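Local coordinates for lysosome-associated membrane glycoprotein 1 (Mus musculus, PDB 5GV0) that is a heavily glycosylated lysosomal membrane protein whose membrane-proximal luminal domain, an all-beta fold, probably takes part in assembly of the protein, at residues Ile127-Ser130 / Lys131-Leu135. Sequence-based numbering, arbitrary orientation.
Sequences IFVS and KMLSL. With NAG (2-acetamido-2-deoxy-beta-D-glucopyranose), chain D.
The F128 ring reaches over the turn from S130 to L133, with the S130 carbonyl oxygen on one face, 3.5 Å above the ring plane and offset toward the rim. At the ring's edge, in plane, lies the acetyl oxygen O7 of a sugar carried on the protein, 3.4 Å from F128 CE1. K131 N is obliquely placed, 3.4 Å from F128 CZ. CG anti to the backbone N (chi1 -178°) carries the phenyl forward along the hairpin, where a broad ring can meet both glycan and turn. Next along the chain, V129 and S130 both face L133, a classic beta bulge: L133 O takes hydrogen bonds from V129 N and S130 N, each 3.0 Å long. The turn is type I, and S130 suits its first position because chi1 of 76° turns OG back toward the chain, where it accepts a bent hydrogen bond from M132 N (3.1 Å), an ST turn. Beta-branched V129 and L133 run alongside each other in the same direction, V129 CG1 3.9 Å from L133 CD2; leucine's branched tip fills the apolar face there. Farther along, I127 and L135 form a hydrogen-bonded antiparallel pair, their apolar side chains on one buried face. Against strand 81-92 of the other sheet, I127 packs on L84, L135 and V129 on V87, and L133 on L89, whereas M132 and S134 bond through their backbones to T28 and N26, joining the hairpin of strands 125-128 and 133-138 to strand 14-30.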
# COMPACT_ATOMS: atom_id res chain seq x y z
N ILE A 127 8.90 -3.88 0.12
CA ILE A 127 9.06 -2.67 0.92
C ILE A 127 9.17 -3.02 2.40
O ILE A 127 8.25 -3.57 2.99
CB ILE A 127 7.90 -1.70 0.72
CG1 ILE A 127 7.78 -1.30 -0.75
CG2 ILE A 127 8.10 -0.46 1.58
CD1 ILE A 127 6.54 -0.46 -1.06
N PHE A 128 10.33 -2.72 2.98
CA PHE A 128 10.57 -2.95 4.40
C PHE A 128 9.63 -2.08 5.23
O PHE A 128 9.60 -0.87 5.07
CB PHE A 128 12.04 -2.65 4.72
CG PHE A 128 12.44 -2.89 6.16
CD1 PHE A 128 12.15 -1.96 7.15
CD2 PHE A 128 13.18 -4.02 6.50
CE1 PHE A 128 12.55 -2.17 8.46
CE2 PHE A 128 13.58 -4.23 7.82
CZ PHE A 128 13.27 -3.30 8.79
N VAL A 129 8.86 -2.71 6.11
CA VAL A 129 8.03 -1.97 7.05
C VAL A 129 8.61 -2.13 8.46
O VAL A 129 8.85 -1.14 9.15
CB VAL A 129 6.56 -2.43 7.01
CG1 VAL A 129 5.74 -1.69 8.04
CG2 VAL A 129 5.98 -2.23 5.62
N SER A 130 8.86 -3.37 8.87
CA SER A 130 9.63 -3.66 10.08
C SER A 130 10.51 -4.86 9.81
O SER A 130 10.43 -5.45 8.74
CB SER A 130 8.72 -3.93 11.28
OG SER A 130 8.16 -5.23 11.19
N LYS A 131 11.34 -5.21 10.79
CA LYS A 131 12.17 -6.41 10.70
C LYS A 131 11.35 -7.63 10.35
O LYS A 131 11.83 -8.54 9.66
CB LYS A 131 12.91 -6.68 12.02
CG LYS A 131 14.04 -5.74 12.30
CD LYS A 131 14.81 -6.22 13.51
CE LYS A 131 15.84 -5.20 13.94
NZ LYS A 131 16.56 -5.68 15.14
N MET A 132 10.10 -7.64 10.81
CA MET A 132 9.24 -8.80 10.69
C MET A 132 8.19 -8.68 9.59
O MET A 132 7.46 -9.62 9.33
CB MET A 132 8.54 -9.06 12.03
CG MET A 132 9.51 -9.38 13.16
SD MET A 132 10.39 -10.94 12.87
CE MET A 132 12.07 -10.35 12.73
N LEU A 133 8.09 -7.52 8.95
CA LEU A 133 7.02 -7.31 7.97
C LEU A 133 7.50 -6.57 6.73
O LEU A 133 8.06 -5.49 6.83
CB LEU A 133 5.87 -6.52 8.59
CG LEU A 133 4.75 -6.09 7.64
CD1 LEU A 133 3.93 -7.29 7.17
CD2 LEU A 133 3.85 -5.07 8.32
N SER A 134 7.25 -7.15 5.56
CA SER A 134 7.42 -6.39 4.33
C SER A 134 6.10 -6.32 3.58
O SER A 134 5.26 -7.23 3.68
CB SER A 134 8.52 -6.98 3.44
OG SER A 134 8.20 -8.30 3.03
N LEU A 135 5.90 -5.22 2.88
CA LEU A 135 4.78 -5.08 1.96
C LEU A 135 5.31 -5.34 0.56
O LEU A 135 6.10 -4.55 0.04
CB LEU A 135 4.16 -3.69 2.05
CG LEU A 135 3.07 -3.38 1.02
CD1 LEU A 135 1.83 -4.24 1.24
CD2 LEU A 135 2.72 -1.89 1.05
C1 NAG D . 10.89 2.22 8.68
C2 NAG D . 11.99 1.68 9.58
C3 NAG D . 13.27 2.49 9.36
C4 NAG D . 13.64 2.52 7.89
C5 NAG D . 12.45 2.98 7.05
C6 NAG D . 12.71 2.90 5.56
C7 NAG D . 11.42 0.59 11.71
C8 NAG D . 11.07 0.80 13.15
N2 NAG D . 11.62 1.70 10.98
O3 NAG D . 14.32 1.94 10.13
O4 NAG D . 14.72 3.43 7.70
O5 NAG D . 11.31 2.15 7.32
O6 NAG D . 13.20 1.62 5.19
O7 NAG D . 11.51 -0.54 11.23